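Local coordinates for protein AHL synthase (PDB 3P2H) that probably catalyses acyl transfer from fatty acyl-[ACP] to S-adenosyl-L-methionine, yielding an N-acyl-L-homoserine lactone for quorum sensing, at residues A16-S21 with G62-C67; R25-Q30 with L100-A105; R137-V142 with I177-Q182; V156-A161 with V173-D178. The protein carries 3 engineered substitutions. One frame throughout, in Å; residues are numbered along the deposited sequence.

In the fold
Interactions 1 and 2 both pack helix 13-30 against the central sheet, at neighbouring strands 64-72 and 97-105; interactions 3 and 4 join strands within the sheet and share I177 and D178 of strand 170-178. The helix contacts have no direct hydrogen bond between their segments: interaction 1 is partly buried and relies on aliphatic packing plus a bridging water, whereas interaction 2 is buried and built round an aromatic ring beside both bound ligands. Backbone hydrogen bonds dominate interactions 3 and 4, which are partly buried, with Q138, D178 and the histidines on one face and I177 on the face turned to the inhibitor. It lies along strands 97-105, 138-144 and 170-178, touching interactions 2, 3 and 4.

Interaction 1 (A16-S21 with G62-C67); sequences AAELGS and GEICGC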
# COMPACT_ATOMS: atom_id res chain seq x y z
N ALA A 16 -2.53 15.55 -6.16
CA ALA A 16 -3.66 14.67 -6.39
C ALA A 16 -3.73 14.29 -7.87
O ALA A 16 -3.98 13.14 -8.21
CB ALA A 16 -4.97 15.36 -5.96
N ALA A 17 -3.49 15.26 -8.74
CA ALA A 17 -3.52 15.02 -10.18
C ALA A 17 -2.35 14.13 -10.61
O ALA A 17 -2.52 13.17 -11.36
CB ALA A 17 -3.49 16.34 -10.94
N GLU A 18 -1.16 14.45 -10.12
CA GLU A 18 0.03 13.69 -10.46
C GLU A 18 -0.04 12.24 -9.96
O GLU A 18 0.35 11.31 -10.68
CB GLU A 18 1.25 14.40 -9.88
CG GLU A 18 2.57 13.75 -10.19
CD GLU A 18 3.74 14.55 -9.68
OE1 GLU A 18 3.54 15.33 -8.71
OE2 GLU A 18 4.86 14.40 -10.22
N LEU A 19 -0.52 12.05 -8.74
CA LEU A 19 -0.64 10.71 -8.18
C LEU A 19 -1.75 9.95 -8.90
O LEU A 19 -1.61 8.76 -9.19
CB LEU A 19 -0.98 10.77 -6.69
CG LEU A 19 -1.40 9.43 -6.07
CD1 LEU A 19 -0.22 8.47 -6.09
CD2 LEU A 19 -1.88 9.65 -4.64
N GLY A 20 -2.84 10.65 -9.18
CA GLY A 20 -3.96 10.03 -9.87
C GLY A 20 -3.56 9.52 -11.24
O GLY A 20 -4.04 8.48 -11.68
N SER A 21 -2.69 10.26 -11.91
CA SER A 21 -2.22 9.88 -13.24
C SER A 21 -1.30 8.68 -13.14
O SER A 21 -1.38 7.75 -13.95
CB SER A 21 -1.47 11.05 -13.88
OG SER A 21 -1.01 10.71 -15.19
N GLY A 62 12.46 13.78 -10.39
CA GLY A 62 11.32 14.23 -9.61
C GLY A 62 9.98 13.66 -10.07
O GLY A 62 8.93 14.12 -9.62
N GLU A 63 10.02 12.67 -10.96
CA GLU A 63 8.79 12.05 -11.46
C GLU A 63 8.38 10.86 -10.60
O GLU A 63 9.23 10.10 -10.14
CB GLU A 63 8.97 11.57 -12.89
CG GLU A 63 9.28 12.65 -13.89
CD GLU A 63 9.26 12.13 -15.30
OE1 GLU A 63 10.01 11.17 -15.60
OE2 GLU A 63 8.48 12.66 -16.12
N ILE A 64 7.08 10.69 -10.40
CA ILE A 64 6.59 9.59 -9.59
C ILE A 64 6.96 8.24 -10.17
O ILE A 64 6.74 7.98 -11.35
CB ILE A 64 5.06 9.67 -9.40
CG1 ILE A 64 4.70 10.99 -8.71
CG2 ILE A 64 4.57 8.49 -8.57
CD1 ILE A 64 3.25 11.11 -8.31
N CYS A 65 7.56 7.39 -9.34
CA CYS A 65 7.95 6.06 -9.76
C CYS A 65 7.48 5.03 -8.73
O CYS A 65 7.94 3.90 -8.73
CB CYS A 65 9.46 5.98 -9.94
SG CYS A 65 10.43 6.42 -8.48
N GLY A 66 6.57 5.44 -7.85
CA GLY A 66 6.07 4.53 -6.84
C GLY A 66 4.98 5.17 -6.00
O GLY A 66 4.97 6.38 -5.82
N CYS A 67 4.07 4.35 -5.49
CA CYS A 67 2.99 4.87 -4.65
C CYS A 67 2.49 3.84 -3.64
O CYS A 67 2.77 2.65 -3.76
CB CYS A 67 1.81 5.34 -5.51
SG CYS A 67 0.90 4.04 -6.40
O HOH W 1 5.04 12.49 -12.10
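E18 and I64 meet where helix 13-30 lies across strand 64-72 in the alpha/beta fold of the autoinducer synthases, a family grouped with the acetyltransferases. CD1 of I64 presses on CG of E18 at 3.3 Å, tight for two aliphatic carbons, while CG1 of I64 lies 3.8 Å from CD of E18. The two side chains cross obliquely. Because CG of E18 stands opposite its own backbone N (chi1 -178°) and the chain beyond is extended, the carboxylate is carried along I64 toward the turn at G62. There a water donates to OE2 of E18 at 2.7 Å and accepts a longer bond, 3.2 Å, from the backbone N of I64, bridging two segments that share no direct hydrogen bond. R58 provides the second grip on OE2 through a salt bridge, and its NH1 also donates to G62 O, so one guanidinium serves both the helix and the turn. Deeper in, CD1 of L19 rests 3.8 Å from CB of C67, and L19 also packs on Y54 and L56 of strand 53-58. The local axes run nearly at right angles (80°) and 9.6 Å apart. Between I64 and C67 the strand carries a classic beta bulge, C65 and G66 both facing G57; the extra residue lets I64 and C67, three positions apart, both point at the helix. Y22 lies farther along that helix and touches both of them. SG of C67, set between its own N and carbonyl carbon (chi1 68°), ends 4.0 Å from CE2 of F27.

Interaction 2 (R25-Q30 with L100-A105); sequences RVFVEQ and LSRFAA. With NOO (N-(3-oxocyclohex-1-en-1-yl)octanamide), chain C; MTA (5'-deoxy-5'-methylthioadenosine), chain B.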
# COMPACT_ATOMS: atom_id res chain seq x y z
N ARG A 25 -2.00 4.92 -14.82
CA ARG A 25 -1.06 4.21 -15.67
C ARG A 25 -0.69 2.82 -15.15
O ARG A 25 -0.53 1.89 -15.93
CB ARG A 25 0.19 5.07 -15.88
CG ARG A 25 -0.10 6.31 -16.73
CD ARG A 25 1.12 7.20 -16.88
NE ARG A 25 1.26 8.15 -15.77
CZ ARG A 25 2.42 8.50 -15.25
NH1 ARG A 25 3.54 7.98 -15.73
NH2 ARG A 25 2.48 9.37 -14.24
N VAL A 26 -0.56 2.68 -13.84
CA VAL A 26 -0.20 1.39 -13.26
C VAL A 26 -1.38 0.42 -13.13
O VAL A 26 -1.35 -0.69 -13.67
CB VAL A 26 0.42 1.57 -11.86
CG1 VAL A 26 0.66 0.20 -11.23
CG2 VAL A 26 1.72 2.34 -11.95
N PHE A 27 -2.41 0.84 -12.41
CA PHE A 27 -3.56 -0.02 -12.16
C PHE A 27 -4.54 -0.20 -13.30
O PHE A 27 -5.17 -1.24 -13.40
CB PHE A 27 -4.27 0.47 -10.90
CG PHE A 27 -3.36 0.51 -9.71
CD1 PHE A 27 -3.02 -0.67 -9.04
CD2 PHE A 27 -2.77 1.70 -9.31
CE1 PHE A 27 -2.09 -0.65 -8.01
CE2 PHE A 27 -1.84 1.72 -8.28
CZ PHE A 27 -1.50 0.55 -7.63
N VAL A 28 -4.66 0.80 -14.16
CA VAL A 28 -5.58 0.67 -15.28
C VAL A 28 -4.87 0.25 -16.57
O VAL A 28 -5.28 -0.72 -17.21
CB VAL A 28 -6.35 1.98 -15.51
CG1 VAL A 28 -7.23 1.86 -16.76
CG2 VAL A 28 -7.21 2.29 -14.30
N GLU A 29 -3.81 0.95 -16.94
CA GLU A 29 -3.10 0.60 -18.17
C GLU A 29 -2.22 -0.64 -18.04
O GLU A 29 -2.26 -1.53 -18.87
CB GLU A 29 -2.24 1.76 -18.66
CG GLU A 29 -3.02 3.02 -18.87
CD GLU A 29 -2.25 4.08 -19.61
OE1 GLU A 29 -1.00 4.10 -19.52
OE2 GLU A 29 -2.90 4.91 -20.27
N GLN A 30 -1.42 -0.69 -16.98
CA GLN A 30 -0.53 -1.82 -16.79
C GLN A 30 -1.23 -3.10 -16.37
O GLN A 30 -1.07 -4.15 -17.00
CB GLN A 30 0.53 -1.49 -15.75
CG GLN A 30 1.92 -1.85 -16.20
CD GLN A 30 2.45 -0.85 -17.19
OE1 GLN A 30 2.79 0.28 -16.82
NE2 GLN A 30 2.53 -1.25 -18.46
N LEU A 100 -2.61 -1.40 3.93
CA LEU A 100 -1.73 -0.93 2.87
C LEU A 100 -2.38 -1.34 1.56
O LEU A 100 -2.66 -2.51 1.35
CB LEU A 100 -0.35 -1.57 3.00
CG LEU A 100 0.68 -1.21 1.92
CD1 LEU A 100 0.93 0.29 1.94
CD2 LEU A 100 1.98 -1.97 2.17
N SER A 101 -2.64 -0.37 0.68
CA SER A 101 -3.24 -0.66 -0.62
C SER A 101 -2.60 0.18 -1.72
O SER A 101 -1.73 1.01 -1.45
CB SER A 101 -4.75 -0.41 -0.58
OG SER A 101 -5.04 0.92 -0.21
N ARG A 102 -3.03 -0.03 -2.96
CA ARG A 102 -2.50 0.69 -4.10
C ARG A 102 -0.99 0.86 -3.95
O ARG A 102 -0.46 1.97 -3.99
CB ARG A 102 -3.18 2.06 -4.23
CG ARG A 102 -4.66 2.01 -4.60
CD ARG A 102 -4.90 1.34 -5.95
NE ARG A 102 -6.24 1.58 -6.47
CZ ARG A 102 -7.36 1.04 -6.00
NH1 ARG A 102 -8.53 1.34 -6.55
NH2 ARG A 102 -7.32 0.19 -4.97
N PHE A 103 -0.31 -0.27 -3.78
CA PHE A 103 1.13 -0.28 -3.60
C PHE A 103 1.80 -0.68 -4.91
O PHE A 103 1.52 -1.74 -5.46
CB PHE A 103 1.52 -1.28 -2.51
CG PHE A 103 2.98 -1.30 -2.17
CD1 PHE A 103 3.52 -0.33 -1.34
CD2 PHE A 103 3.81 -2.29 -2.68
CE1 PHE A 103 4.87 -0.35 -1.02
CE2 PHE A 103 5.17 -2.32 -2.37
CZ PHE A 103 5.70 -1.34 -1.53
N ALA A 104 2.69 0.17 -5.40
CA ALA A 104 3.39 -0.10 -6.66
C ALA A 104 4.72 0.64 -6.73
O ALA A 104 4.90 1.69 -6.11
CB ALA A 104 2.51 0.31 -7.83
N ALA A 105 5.65 0.08 -7.50
CA ALA A 105 6.97 0.67 -7.69
C ALA A 105 7.40 0.47 -9.14
O ALA A 105 7.27 -0.63 -9.68
CB ALA A 105 7.97 0.03 -6.75
C1 NOO C . 2.05 -4.98 -7.90
O1 NOO C . 2.77 -5.93 -8.20
C2 NOO C . 1.36 -4.89 -6.54
C3 NOO C . 0.13 -4.24 -6.37
C4 NOO C . -0.41 -3.43 -7.56
C5 NOO C . 0.69 -2.82 -8.50
C6 NOO C . 1.78 -3.85 -8.93
N7 NOO C . -0.68 -4.28 -5.16
C8 NOO C . -1.40 -3.32 -4.40
O8 NOO C . -2.23 -2.54 -4.87
C9 NOO C . -1.17 -3.22 -2.88
C10 NOO C . -0.39 -4.33 -2.13
C11 NOO C . -0.88 -4.42 -0.66
C12 NOO C . 0.26 -4.68 0.33
C13 NOO C . -0.28 -4.88 1.77
C14 NOO C . 0.60 -5.85 2.58
C15 NOO C . 0.21 -5.87 4.06
CS MTA B . -6.54 -5.40 -5.00
S5' MTA B . -6.87 -6.92 -5.94
C5' MTA B . -7.22 -6.24 -7.59
C4' MTA B . -8.72 -6.10 -7.85
O4' MTA B . -9.26 -5.17 -6.88
C2' MTA B . -9.58 -4.13 -8.95
O2' MTA B . -10.44 -3.63 -9.97
C3' MTA B . -8.92 -5.52 -9.26
O3' MTA B . -9.86 -6.34 -9.98
C1' MTA B . -10.25 -4.38 -7.59
N9 MTA B . -10.49 -3.14 -6.83
C8 MTA B . -9.55 -2.22 -6.41
N7 MTA B . -10.11 -1.24 -5.77
C5 MTA B . -11.45 -1.45 -5.73
C6 MTA B . -12.57 -0.75 -5.18
N6 MTA B . -12.38 0.45 -4.50
N1 MTA B . -13.83 -1.27 -5.33
C2 MTA B . -14.05 -2.45 -5.99
N3 MTA B . -12.98 -3.13 -6.52
C4 MTA B . -11.71 -2.68 -6.42
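F27 swings its ring toward R102 with CG beside the backbone N (chi1 -57°), and R102 bends at its second torsion (chi2 -61°), which lays CD over that ring. The result is a CH-pi contact: CD of R102 sits 3.8 Å from the centroid of the F27 ring and just 7° off its normal. On the opposite face CG1 of V26 lies 4.0 Å above the plane of the F27 ring, so the ring is clamped between an arginine methylene and a valine methyl. CB of A104 packs obliquely against the ring, 4.0 Å from CZ of F27, and also meets CG1 of V26. The guanidinium of R102 lies too far out for more than a weak cation-pi attraction. It turns instead to the nucleoside: NH1 and NH2 of R102 both reach N7 of MTA, at 3.1 and 3.2 Å, in bent, weak hydrogen bonds. Salt bridges from NE to E43 and from NH1 to D45 hold the group in place, and D45 itself bonds MTA. N of F103 gives a weak hydrogen bond of 3.2 Å to the amide oxygen O8 of NOO, C4 of NOO lies at the edge of the F27 ring, 3.3 Å from CE1 of F27, and the octanoyl chain runs past L100. The chain turns a corner at R102; the guanidinium reaches MTA, while the backbone there borders NOO. A broken strand lining the acyl-binding cleft is characteristic of the acetyltransferase-like fold; here the same stretch also meets MTA, and the inhibitor tail probably marks the acyl-chain site.

Interaction 3 (R137-V142 with I177-Q182); sequences RQLIGV and IDIDAQ. With NOO (N-(3-oxocyclohex-1-en-1-yl)octanamide), chain C.
L139 and I177 form an antiparallel hydrogen-bonded pair: N of I177 donates to O of L139 at 2.9 Å, and N of L139 donates back to O of I177 at the same 2.9 Å. Two residues on, N of I179 reaches O of R137, also at 2.9 Å, but from well above the carbonyl plane (41° out of it), as the chain leaves the strand through an inverse gamma turn centred on I179. Between these bonds, CA of Q138 approaches O of I177 at 3.4 Å. The side chains of Q138 and D178 run alongside each other, amide and carboxylate planes 49° apart, and NE2 of Q138 donates to OD1 of D178; the carboxylate position is somewhat uncertain. The face bearing L139 and I177 is apolar. Their CB atoms meet at 4.1 Å, CD1 of I179 lies 4.3 Å from CG of L139, and CG1 of I177 touches the terminal carbon C15 of NOO at 3.9 Å. Farther on, D180 caps helix 181-186, its OD1 accepting from T183 N. Helix 120-133 covers the apolar face through L124, V128 and A131, while strand 97-105 runs parallel along the other edge of strand 138-144.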
# COMPACT_ATOMS: atom_id res chain seq x y z
N ARG A 137 0.91 -1.55 14.66
CA ARG A 137 1.80 -2.64 15.03
C ARG A 137 1.80 -3.69 13.92
O ARG A 137 2.64 -4.60 13.89
CB ARG A 137 1.37 -3.25 16.36
CG ARG A 137 1.58 -2.29 17.52
CD ARG A 137 0.97 -2.78 18.82
NE ARG A 137 1.30 -1.86 19.92
CZ ARG A 137 0.97 -2.06 21.19
NH1 ARG A 137 0.29 -3.14 21.54
NH2 ARG A 137 1.35 -1.18 22.12
N GLN A 138 0.85 -3.55 13.00
CA GLN A 138 0.72 -4.46 11.86
C GLN A 138 0.08 -3.76 10.67
O GLN A 138 -0.67 -2.79 10.82
CB GLN A 138 -0.15 -5.66 12.19
CG GLN A 138 0.43 -6.67 13.15
CD GLN A 138 -0.57 -7.76 13.46
OE1 GLN A 138 -1.63 -7.50 14.01
NE2 GLN A 138 -0.25 -8.99 13.09
N LEU A 139 0.40 -4.26 9.48
CA LEU A 139 -0.19 -3.77 8.24
C LEU A 139 -0.92 -4.98 7.67
O LEU A 139 -0.50 -6.13 7.86
CB LEU A 139 0.87 -3.31 7.25
CG LEU A 139 1.71 -2.09 7.58
CD1 LEU A 139 2.66 -1.83 6.43
CD2 LEU A 139 0.83 -0.88 7.83
N ILE A 140 -2.02 -4.73 6.97
CA ILE A 140 -2.79 -5.79 6.34
C ILE A 140 -3.25 -5.30 4.98
O ILE A 140 -3.42 -4.10 4.77
CB ILE A 140 -4.01 -6.20 7.21
CG1 ILE A 140 -4.63 -7.48 6.65
CG2 ILE A 140 -5.03 -5.07 7.24
CD1 ILE A 140 -5.68 -8.09 7.54
N GLY A 141 -3.42 -6.22 4.03
CA GLY A 141 -3.85 -5.81 2.71
C GLY A 141 -3.75 -6.91 1.67
O GLY A 141 -2.99 -7.86 1.81
N VAL A 142 -4.54 -6.77 0.61
CA VAL A 142 -4.52 -7.75 -0.46
C VAL A 142 -3.29 -7.47 -1.29
O VAL A 142 -3.09 -6.34 -1.77
CB VAL A 142 -5.78 -7.63 -1.35
CG1 VAL A 142 -5.72 -8.64 -2.47
CG2 VAL A 142 -7.02 -7.83 -0.51
N ILE A 177 1.80 -7.90 7.69
CA ILE A 177 3.20 -7.51 7.81
C ILE A 177 3.32 -7.05 9.26
O ILE A 177 2.72 -6.04 9.64
CB ILE A 177 3.60 -6.34 6.89
CG1 ILE A 177 3.75 -6.81 5.44
CG2 ILE A 177 4.93 -5.76 7.35
CD1 ILE A 177 4.24 -5.72 4.50
N ASP A 178 4.04 -7.81 10.08
CA ASP A 178 4.21 -7.44 11.48
C ASP A 178 5.28 -6.38 11.61
O ASP A 178 6.40 -6.57 11.14
CB ASP A 178 4.63 -8.65 12.33
CG ASP A 178 3.49 -9.63 12.57
OD1 ASP A 178 2.34 -9.32 12.20
OD2 ASP A 178 3.75 -10.71 13.13
N ILE A 179 4.94 -5.27 12.24
CA ILE A 179 5.92 -4.21 12.44
C ILE A 179 6.71 -4.57 13.70
O ILE A 179 6.53 -3.97 14.76
CB ILE A 179 5.24 -2.83 12.59
CG1 ILE A 179 4.42 -2.52 11.34
CG2 ILE A 179 6.30 -1.74 12.80
CD1 ILE A 179 3.62 -1.22 11.39
N ASP A 180 7.56 -5.59 13.57
CA ASP A 180 8.36 -6.05 14.68
C ASP A 180 9.85 -5.81 14.40
O ASP A 180 10.21 -5.20 13.40
CB ASP A 180 8.10 -7.55 14.93
CG ASP A 180 8.34 -8.41 13.70
OD1 ASP A 180 8.97 -7.92 12.73
OD2 ASP A 180 7.92 -9.58 13.71
N ALA A 181 10.70 -6.31 15.30
CA ALA A 181 12.14 -6.13 15.15
C ALA A 181 12.66 -6.58 13.78
O ALA A 181 13.46 -5.89 13.16
CB ALA A 181 12.88 -6.89 16.26
N GLN A 182 12.18 -7.73 13.30
CA GLN A 182 12.60 -8.26 12.01
C GLN A 182 12.26 -7.32 10.86
O GLN A 182 13.11 -7.01 10.03
CB GLN A 182 11.93 -9.61 11.76
CG GLN A 182 12.45 -10.31 10.51
CD GLN A 182 11.67 -11.57 10.17
OE1 GLN A 182 11.41 -12.40 11.03
NE2 GLN A 182 11.31 -11.72 8.90
C1 NOO C . 2.05 -4.98 -7.90
O1 NOO C . 2.77 -5.93 -8.20
C2 NOO C . 1.36 -4.89 -6.54
C3 NOO C . 0.13 -4.24 -6.37
C4 NOO C . -0.41 -3.43 -7.56
C5 NOO C . 0.69 -2.82 -8.50
C6 NOO C . 1.78 -3.85 -8.93
N7 NOO C . -0.68 -4.28 -5.16
C8 NOO C . -1.40 -3.32 -4.40
O8 NOO C . -2.23 -2.54 -4.87
C9 NOO C . -1.17 -3.22 -2.88
C10 NOO C . -0.39 -4.33 -2.13
C11 NOO C . -0.88 -4.42 -0.66
C12 NOO C . 0.26 -4.68 0.33
C13 NOO C . -0.28 -4.88 1.77
C14 NOO C . 0.60 -5.85 2.58
C15 NOO C . 0.21 -5.87 4.06

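Interaction 4 (V156-A161 with V173-D178); sequences VHAHRA and VACWID. With NOO (N-(3-oxocyclohex-1-en-1-yl)octanamide), chain C.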
# COMPACT_ATOMS: atom_id res chain seq x y z
N VAL A 156 11.10 -8.68 5.47
CA VAL A 156 10.10 -8.25 6.43
C VAL A 156 9.33 -9.45 6.94
O VAL A 156 9.34 -10.50 6.31
CB VAL A 156 9.10 -7.25 5.81
CG1 VAL A 156 9.86 -6.06 5.22
CG2 VAL A 156 8.26 -7.94 4.74
N HIS A 157 8.67 -9.31 8.08
CA HIS A 157 7.90 -10.42 8.62
C HIS A 157 6.49 -10.37 8.06
O HIS A 157 5.60 -9.74 8.63
CB HIS A 157 7.86 -10.38 10.15
CG HIS A 157 7.06 -11.50 10.77
ND1 HIS A 157 6.87 -11.61 12.13
CD2 HIS A 157 6.40 -12.54 10.20
CE1 HIS A 157 6.11 -12.67 12.37
NE2 HIS A 157 5.82 -13.25 11.22
N ALA A 158 6.31 -11.03 6.93
CA ALA A 158 5.02 -11.08 6.28
C ALA A 158 4.44 -12.48 6.45
O ALA A 158 5.16 -13.48 6.41
CB ALA A 158 5.16 -10.75 4.81
N HIS A 159 3.13 -12.56 6.66
CA HIS A 159 2.44 -13.83 6.79
C HIS A 159 1.01 -13.68 6.30
O HIS A 159 0.44 -12.60 6.34
CB HIS A 159 2.49 -14.36 8.24
CG HIS A 159 1.97 -13.40 9.27
ND1 HIS A 159 2.72 -12.34 9.74
CD2 HIS A 159 0.80 -13.36 9.94
CE1 HIS A 159 2.02 -11.69 10.65
NE2 HIS A 159 0.85 -12.28 10.79
N ARG A 160 0.45 -14.78 5.82
CA ARG A 160 -0.89 -14.76 5.26
C ARG A 160 -2.06 -14.60 6.22
O ARG A 160 -2.06 -15.16 7.33
CB ARG A 160 -1.08 -16.01 4.40
CG ARG A 160 -0.13 -16.02 3.21
CD ARG A 160 -0.30 -17.24 2.33
NE ARG A 160 0.51 -17.10 1.12
CZ ARG A 160 0.57 -18.00 0.15
NH1 ARG A 160 -0.12 -19.13 0.24
NH2 ARG A 160 1.33 -17.78 -0.91
N ALA A 161 -3.05 -13.82 5.80
CA ALA A 161 -4.26 -13.58 6.58
C ALA A 161 -5.40 -14.40 5.99
O ALA A 161 -6.51 -14.42 6.52
CB ALA A 161 -4.62 -12.09 6.56
N VAL A 173 -3.34 -12.62 -2.34
CA VAL A 173 -3.59 -13.17 -1.03
C VAL A 173 -3.65 -12.06 0.01
O VAL A 173 -2.95 -11.05 -0.12
CB VAL A 173 -2.48 -14.18 -0.63
CG1 VAL A 173 -1.15 -13.45 -0.44
CG2 VAL A 173 -2.89 -14.92 0.62
N ALA A 174 -4.49 -12.22 1.02
CA ALA A 174 -4.58 -11.23 2.08
C ALA A 174 -3.28 -11.42 2.84
O ALA A 174 -2.95 -12.53 3.24
CB ALA A 174 -5.78 -11.51 2.97
N CYS A 175 -2.54 -10.33 3.05
CA CYS A 175 -1.24 -10.43 3.70
C CYS A 175 -1.02 -9.52 4.90
O CYS A 175 -1.41 -8.35 4.89
CB CYS A 175 -0.16 -10.17 2.64
SG CYS A 175 1.59 -10.33 3.11
N TRP A 176 -0.40 -10.08 5.94
CA TRP A 176 -0.06 -9.35 7.15
C TRP A 176 1.42 -9.01 7.06
O TRP A 176 2.20 -9.73 6.44
CB TRP A 176 -0.19 -10.22 8.41
CG TRP A 176 -1.55 -10.58 8.90
CD1 TRP A 176 -2.13 -11.81 8.86
CD2 TRP A 176 -2.45 -9.73 9.63
NE1 TRP A 176 -3.34 -11.79 9.53
CE2 TRP A 176 -3.56 -10.52 10.00
CE3 TRP A 176 -2.43 -8.38 10.00
CZ2 TRP A 176 -4.64 -10.01 10.73
CZ3 TRP A 176 -3.51 -7.87 10.73
CH2 TRP A 176 -4.59 -8.69 11.09
N ILE A 177 1.80 -7.90 7.69
CA ILE A 177 3.20 -7.51 7.81
C ILE A 177 3.32 -7.05 9.26
O ILE A 177 2.72 -6.04 9.64
CB ILE A 177 3.60 -6.34 6.89
CG1 ILE A 177 3.75 -6.81 5.44
CG2 ILE A 177 4.93 -5.76 7.35
CD1 ILE A 177 4.24 -5.72 4.50
N ASP A 178 4.04 -7.81 10.08
CA ASP A 178 4.21 -7.44 11.48
C ASP A 178 5.28 -6.38 11.61
O ASP A 178 6.40 -6.57 11.14
CB ASP A 178 4.63 -8.65 12.33
CG ASP A 178 3.49 -9.63 12.57
OD1 ASP A 178 2.34 -9.32 12.20
OD2 ASP A 178 3.75 -10.71 13.13
C1 NOO C . 2.05 -4.98 -7.90
O1 NOO C . 2.77 -5.93 -8.20
C2 NOO C . 1.36 -4.89 -6.54
C3 NOO C . 0.13 -4.24 -6.37
C4 NOO C . -0.41 -3.43 -7.56
C5 NOO C . 0.69 -2.82 -8.50
C6 NOO C . 1.78 -3.85 -8.93
N7 NOO C . -0.68 -4.28 -5.16
C8 NOO C . -1.40 -3.32 -4.40
O8 NOO C . -2.23 -2.54 -4.87
C9 NOO C . -1.17 -3.22 -2.88
C10 NOO C . -0.39 -4.33 -2.13
C11 NOO C . -0.88 -4.42 -0.66
C12 NOO C . 0.26 -4.68 0.33
C13 NOO C . -0.28 -4.88 1.77
C14 NOO C . 0.60 -5.85 2.58
C15 NOO C . 0.21 -5.87 4.06
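Strands 157-160 and 173-178 run antiparallel with their axes at 149°, and H159 pairs with W176 through two backbone bonds: N of W176 to O of H159, 2.7 Å, and N of H159 to O of W176, 3.0 Å. At one end N of A161 donates to O of A174 (2.9 Å); at the other N of D178 donates to O of H157. On the face bearing H159 and W176 the imidazole of H159, whose CG lies between its backbone N and carbonyl carbon (chi1 54°), lies against its cross-strand partner: CB of W176 sits over a face of that ring, 3.5 Å from its centroid. The imidazole's orientation about its axis is doubtful. The planes of the two rings are near parallel, at 22°, but offset with little overlap. The indole is also pressed by CB of A161, 3.4 Å from its CD1, and meets O of R160 at its edge. H157 lies alongside D178, the carboxylate carbon above one face of the H157 ring, toward its rim; Q138 holds the carboxylate, and ND1 of H157 is hydrogen-bonded to D180. The opposite face, with A158, R160, C175 and I177, is mostly apolar: CB of A158 touches SG of C175 and CG1 of I177. The extended R160 passes roughly perpendicular to V173, CD of R160 being 3.9 Å from CG2 of V173, before its NE forms a salt bridge with E148 of helix 145-154. O of C175 lies 3.1 Å from C15 of NOO. This antiparallel pair extends the acetyltransferase-like sheet where strand 170-178 borders the end of the octanoyl pocket.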